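Malonyl-CoA-[acyl-carrier-protein] transacylase (Coxiella burnetii, PDB 3TQE) probably transfers the malonyl group from malonyl-CoA to holo-acyl carrier protein, releasing CoA, for fatty acid synthesis. Local coordinates at residues 117-129 / 208-220. Residues are numbered along the deposited sequence; the frame is centred on the assembly and turned at random.
With GLY (glycine), chain B.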
loop_
_atom_site.group_PDB
_atom_site.type_symbol
_atom_site.label_atom_id
_atom_site.label_comp_id
_atom_site.label_asym_id
_atom_site.label_seq_id
_atom_site.Cartn_x
_atom_site.Cartn_y
_atom_site.Cartn_z
ATOM N N LEU A 117 -12.366 -8.440 3.676
ATOM C CA LEU A 117 -11.119 -9.081 3.981
ATOM C C LEU A 117 -10.119 -8.080 4.590
ATOM O O LEU A 117 -9.390 -8.409 5.518
ATOM C CB LEU A 117 -10.528 -9.685 2.722
ATOM C CG LEU A 117 -9.246 -10.456 2.894
ATOM C CD1 LEU A 117 -9.440 -11.662 3.806
ATOM C CD2 LEU A 117 -8.738 -10.844 1.527
ATOM N N VAL A 118 -10.044 -6.874 4.042
ATOM C CA VAL A 118 -9.070 -5.937 4.573
ATOM C C VAL A 118 -9.519 -5.341 5.890
ATOM O O VAL A 118 -8.681 -4.946 6.677
ATOM C CB VAL A 118 -8.619 -4.863 3.570
ATOM C CG1 VAL A 118 -8.008 -5.499 2.323
ATOM C CG2 VAL A 118 -9.719 -3.875 3.242
ATOM N N GLU A 119 -10.832 -5.296 6.141
ATOM C CA GLU A 119 -11.275 -4.957 7.464
ATOM C C GLU A 119 -10.749 -5.975 8.456
ATOM O O GLU A 119 -10.234 -5.604 9.503
ATOM C CB GLU A 119 -12.781 -4.889 7.532
ATOM C CG GLU A 119 -13.246 -4.547 8.933
ATOM C CD GLU A 119 -14.721 -4.502 9.088
ATOM O OE1 GLU A 119 -15.388 -5.466 8.651
ATOM O OE2 GLU A 119 -15.205 -3.498 9.670
ATOM N N LYS A 120 -10.848 -7.253 8.104
ATOM C CA LYS A 120 -10.321 -8.291 8.970
ATOM C C LYS A 120 -8.816 -8.184 9.098
ATOM O O LYS A 120 -8.255 -8.322 10.189
ATOM C CB LYS A 120 -10.701 -9.674 8.475
ATOM C CG LYS A 120 -12.143 -10.054 8.754
ATOM C CD LYS A 120 -12.504 -11.272 7.937
ATOM C CE LYS A 120 -13.939 -11.700 8.163
ATOM N NZ LYS A 120 -14.287 -12.846 7.259
ATOM N N ARG A 121 -8.155 -7.910 7.995
ATOM C CA ARG A 121 -6.711 -7.741 8.027
ATOM C C ARG A 121 -6.333 -6.671 9.038
ATOM O O ARG A 121 -5.428 -6.856 9.848
ATOM C CB ARG A 121 -6.181 -7.409 6.642
ATOM C CG ARG A 121 -4.689 -7.213 6.537
ATOM C CD ARG A 121 -4.370 -6.916 5.110
ATOM N NE ARG A 121 -2.940 -6.815 4.811
ATOM C CZ ARG A 121 -2.219 -5.701 4.872
ATOM N NH1 ARG A 121 -2.756 -4.556 5.270
ATOM N NH2 ARG A 121 -0.927 -5.740 4.545
ATOM N N GLY A 122 -7.024 -5.534 8.987
ATOM C CA GLY A 122 -6.756 -4.472 9.937
ATOM C C GLY A 122 -7.041 -4.901 11.349
ATOM O O GLY A 122 -6.247 -4.640 12.267
ATOM N N GLN A 123 -8.184 -5.531 11.547
ATOM C CA GLN A 123 -8.557 -5.991 12.890
ATOM C C GLN A 123 -7.519 -6.949 13.434
ATOM O O GLN A 123 -7.060 -6.789 14.570
ATOM C CB GLN A 123 -9.946 -6.615 12.876
ATOM C CG GLN A 123 -11.017 -5.558 12.643
ATOM C CD GLN A 123 -12.401 -6.097 12.452
ATOM O OE1 GLN A 123 -12.574 -7.247 12.103
ATOM N NE2 GLN A 123 -13.417 -5.227 12.657
ATOM N N TYR A 124 -7.121 -7.919 12.638
ATOM C CA TYR A 124 -6.194 -8.915 13.142
ATOM C C TYR A 124 -4.832 -8.295 13.426
ATOM O O TYR A 124 -4.169 -8.635 14.392
ATOM C CB TYR A 124 -6.033 -10.057 12.161
ATOM C CG TYR A 124 -7.269 -10.807 11.817
ATOM C CD1 TYR A 124 -8.364 -10.824 12.634
ATOM C CD2 TYR A 124 -7.329 -11.534 10.663
ATOM C CE1 TYR A 124 -9.514 -11.540 12.279
ATOM C CE2 TYR A 124 -8.442 -12.259 10.332
ATOM C CZ TYR A 124 -9.528 -12.266 11.154
ATOM O OH TYR A 124 -10.646 -12.979 10.787
HETATM N N MSE A 125 -4.379 -7.422 12.536
HETATM C CA MSE A 125 -3.077 -6.794 12.733
HETATM C C MSE A 125 -3.059 -5.948 13.991
HETATM O O MSE A 125 -2.081 -5.952 14.719
HETATM C CB MSE A 125 -2.705 -5.952 11.523
HETATM C CG MSE A 125 -2.380 -6.804 10.317
HETATM SE SE MSE A 125 -1.982 -5.772 8.745
HETATM C CE MSE A 125 -2.570 -4.051 9.400
ATOM N N GLN A 126 -4.153 -5.255 14.240
ATOM C CA GLN A 126 -4.264 -4.434 15.429
ATOM C C GLN A 126 -4.118 -5.251 16.703
ATOM O O GLN A 126 -3.603 -4.763 17.717
ATOM C CB GLN A 126 -5.630 -3.774 15.430
ATOM C CG GLN A 126 -5.892 -2.893 16.609
ATOM C CD GLN A 126 -5.142 -1.651 16.489
ATOM O OE1 GLN A 126 -4.113 -1.428 17.165
ATOM N NE2 GLN A 126 -5.601 -0.819 15.577
ATOM N N GLU A 127 -4.614 -6.475 16.657
ATOM C CA GLU A 127 -4.681 -7.336 17.826
ATOM C C GLU A 127 -3.436 -8.151 18.040
ATOM O O GLU A 127 -3.291 -8.796 19.093
ATOM C CB GLU A 127 -5.895 -8.249 17.700
ATOM C CG GLU A 127 -7.177 -7.477 17.738
ATOM C CD GLU A 127 -8.413 -8.375 17.721
ATOM O OE1 GLU A 127 -8.242 -9.596 17.965
ATOM O OE2 GLU A 127 -9.544 -7.865 17.462
ATOM N N ALA A 128 -2.511 -8.143 17.084
ATOM C CA ALA A 128 -1.409 -9.088 17.138
ATOM C C ALA A 128 -0.458 -8.805 18.278
ATOM O O ALA A 128 0.060 -9.735 18.852
ATOM C CB ALA A 128 -0.651 -9.106 15.838
ATOM N N VAL A 129 -0.226 -7.528 18.553
ATOM C CA VAL A 129 0.745 -7.090 19.558
ATOM C C VAL A 129 0.023 -6.219 20.569
ATOM O O VAL A 129 -0.697 -5.310 20.190
ATOM C CB VAL A 129 1.872 -6.269 18.868
ATOM C CG1 VAL A 129 2.863 -5.700 19.852
ATOM C CG2 VAL A 129 2.593 -7.148 17.845
ATOM N N LEU A 208 6.233 -10.323 14.306
ATOM C CA LEU A 208 5.192 -10.064 15.289
ATOM C C LEU A 208 3.789 -10.122 14.720
ATOM O O LEU A 208 2.830 -10.238 15.463
ATOM C CB LEU A 208 5.392 -8.720 15.963
ATOM C CG LEU A 208 6.698 -8.612 16.735
ATOM C CD1 LEU A 208 6.745 -7.250 17.364
ATOM C CD2 LEU A 208 6.801 -9.726 17.783
HETATM N N MSE A 209 3.672 -10.051 13.397
HETATM C CA MSE A 209 2.385 -10.176 12.764
HETATM C C MSE A 209 1.968 -11.620 12.554
HETATM O O MSE A 209 0.882 -11.867 12.049
HETATM C CB MSE A 209 2.400 -9.459 11.428
HETATM C CG MSE A 209 2.399 -7.982 11.490
HETATM SE SE MSE A 209 0.865 -7.177 12.393
HETATM C CE MSE A 209 1.713 -6.859 14.095
ATOM N N GLN A 210 2.795 -12.592 12.947
ATOM C CA GLN A 210 2.432 -13.957 12.661
ATOM C C GLN A 210 1.038 -14.352 13.200
ATOM O O GLN A 210 0.305 -15.044 12.521
ATOM C CB GLN A 210 3.493 -14.925 13.152
ATOM C CG GLN A 210 3.259 -16.345 12.677
ATOM C CD GLN A 210 3.347 -16.511 11.165
ATOM O OE1 GLN A 210 4.290 -16.048 10.530
ATOM N NE2 GLN A 210 2.348 -17.179 10.582
ATOM N N PRO A 211 0.649 -13.894 14.391
ATOM C CA PRO A 211 -0.688 -14.283 14.844
ATOM C C PRO A 211 -1.780 -13.764 13.926
ATOM O O PRO A 211 -2.789 -14.425 13.716
ATOM C CB PRO A 211 -0.793 -13.616 16.211
ATOM C CG PRO A 211 0.612 -13.467 16.653
ATOM C CD PRO A 211 1.416 -13.207 15.444
ATOM N N ALA A 212 -1.585 -12.570 13.385
ATOM C CA ALA A 212 -2.535 -12.005 12.443
ATOM C C ALA A 212 -2.527 -12.767 11.138
ATOM O O ALA A 212 -3.567 -12.981 10.541
ATOM C CB ALA A 212 -2.198 -10.555 12.191
ATOM N N ALA A 213 -1.353 -13.156 10.693
ATOM C CA ALA A 213 -1.216 -13.894 9.461
ATOM C C ALA A 213 -1.962 -15.221 9.575
ATOM O O ALA A 213 -2.630 -15.654 8.640
ATOM C CB ALA A 213 0.224 -14.129 9.147
ATOM N N ASP A 214 -1.840 -15.874 10.723
ATOM C CA ASP A 214 -2.511 -17.142 10.919
ATOM C C ASP A 214 -4.015 -16.981 10.826
ATOM O O ASP A 214 -4.698 -17.823 10.250
ATOM C CB ASP A 214 -2.146 -17.743 12.257
ATOM C CG ASP A 214 -0.677 -18.175 12.332
ATOM O OD1 ASP A 214 -0.008 -18.282 11.285
ATOM O OD2 ASP A 214 -0.196 -18.400 13.465
ATOM N N ARG A 215 -4.531 -15.899 11.379
ATOM C CA ARG A 215 -5.956 -15.638 11.339
ATOM C C ARG A 215 -6.396 -15.278 9.940
ATOM O O ARG A 215 -7.402 -15.794 9.435
ATOM C CB ARG A 215 -6.330 -14.554 12.323
ATOM C CG ARG A 215 -6.120 -14.987 13.749
ATOM C CD ARG A 215 -6.324 -13.842 14.677
ATOM N NE ARG A 215 -7.729 -13.525 14.862
ATOM C CZ ARG A 215 -8.191 -12.462 15.517
ATOM N NH1 ARG A 215 -7.355 -11.567 16.041
ATOM N NH2 ARG A 215 -9.508 -12.292 15.645
ATOM N N LEU A 216 -5.639 -14.405 9.293
ATOM C CA LEU A 216 -6.031 -13.987 7.961
ATOM C C LEU A 216 -5.979 -15.145 6.986
ATOM O O LEU A 216 -6.747 -15.169 6.029
ATOM C CB LEU A 216 -5.158 -12.832 7.484
ATOM C CG LEU A 216 -5.747 -12.076 6.279
ATOM C CD1 LEU A 216 -7.076 -11.390 6.651
ATOM C CD2 LEU A 216 -4.708 -11.099 5.803
ATOM N N ALA A 217 -5.072 -16.096 7.204
ATOM C CA ALA A 217 -4.951 -17.213 6.285
ATOM C C ALA A 217 -6.241 -17.993 6.232
ATOM O O ALA A 217 -6.606 -18.514 5.195
ATOM C CB ALA A 217 -3.801 -18.097 6.679
ATOM N N GLN A 218 -6.923 -18.071 7.355
ATOM C CA GLN A 218 -8.196 -18.773 7.410
ATOM C C GLN A 218 -9.249 -18.083 6.559
ATOM O O GLN A 218 -10.018 -18.733 5.844
ATOM C CB GLN A 218 -8.637 -18.896 8.850
ATOM C CG GLN A 218 -7.696 -19.687 9.698
ATOM C CD GLN A 218 -8.179 -19.831 11.128
ATOM O OE1 GLN A 218 -8.689 -18.884 11.733
ATOM N NE2 GLN A 218 -8.026 -21.030 11.679
ATOM N N ASP A 219 -9.266 -16.760 6.589
ATOM C CA ASP A 219 -10.243 -16.018 5.802
ATOM C C ASP A 219 -9.911 -16.032 4.340
ATOM O O ASP A 219 -10.786 -16.142 3.491
ATOM C CB ASP A 219 -10.329 -14.566 6.266
ATOM C CG ASP A 219 -10.842 -14.444 7.667
ATOM O OD1 ASP A 219 -11.902 -15.018 7.999
ATOM O OD2 ASP A 219 -10.197 -13.746 8.453
ATOM N N ILE A 220 -8.638 -15.907 4.028
ATOM C CA ILE A 220 -8.179 -15.832 2.642
ATOM C C ILE A 220 -8.436 -17.162 1.923
ATOM O O ILE A 220 -8.620 -17.198 0.736
ATOM C CB ILE A 220 -6.688 -15.373 2.587
ATOM C CG1 ILE A 220 -6.636 -13.855 2.820
ATOM C CG2 ILE A 220 -6.008 -15.726 1.280
ATOM C CD1 ILE A 220 -5.262 -13.277 2.884
HETATM N N GLY B . 2.366 -0.896 6.594
HETATM C CA GLY B . 0.884 -0.736 6.432
HETATM C C GLY B . 0.153 -2.065 6.348
HETATM O O GLY B . -0.975 -2.195 5.831
HETATM O OXT GLY B . 0.695 -3.063 6.791
HETATM O O HOH W 1 -13.872 -16.105 6.794
HETATM O O HOH W 2 -13.478 -14.360 9.786
HETATM O O HOH W 3 -4.488 -11.188 15.467
HETATM O O HOH W 4 -11.709 -13.906 13.848
HETATM O O HOH W 5 2.847 -10.910 18.099
#
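Tyr124 and Leu216 interlock as knobs into holes between two nearly antiparallel helices, whose axes approach to 8.0 Å at 151°. The Tyr124 ring sits among Ala212, Arg215, Leu216 and Asp219. Leu216 has CG anti to its backbone N (chi1 -164°), which carries CD1 to 3.7 Å from Leu117 CD1 and CD2 against Arg121 CG. Ala212 CB lies 3.5 Å from Tyr124 O, where the backbones come closest, Tyr124 CA to Ala212 CA 4.8 Å. Both methionines are selenomethionine. Met209, bent at chi2 and chi3, puts SE on Met125 CG and CE on Ala128 CB and Val129 CG2.

Arg215 lies over one face of the Tyr124 ring. Its CB makes a CH-pi contact 3.8 Å from the ring centroid. A bend at chi3 (76°) brings the guanidinium over CD1, tilted against the ring.

Polar groups line the outer side. Tyr124 OH gives a very short hydrogen bond of 2.5 Å to Asp219 OD2, at the ring edge. Arg215 NH1 bridges to Glu127 OE1 at 2.9 Å, from above the carboxylate plane.

Arg121 NH1 is hydrogen-bonded to the bound glycine O at 3.0 Å and to Gln67; NH2 is hydrogen-bonded to Gln254 and Ser96, the predicted active-site serine. Arg121 probably binds the malonyl carboxylate, as in FabD enzymes; the glycine carboxylate may take its place. Helix 97-105 packs on Leu117 and Arg121 through Tyr100, while helix 244-254 covers Leu216 and Ile220 through Ile252.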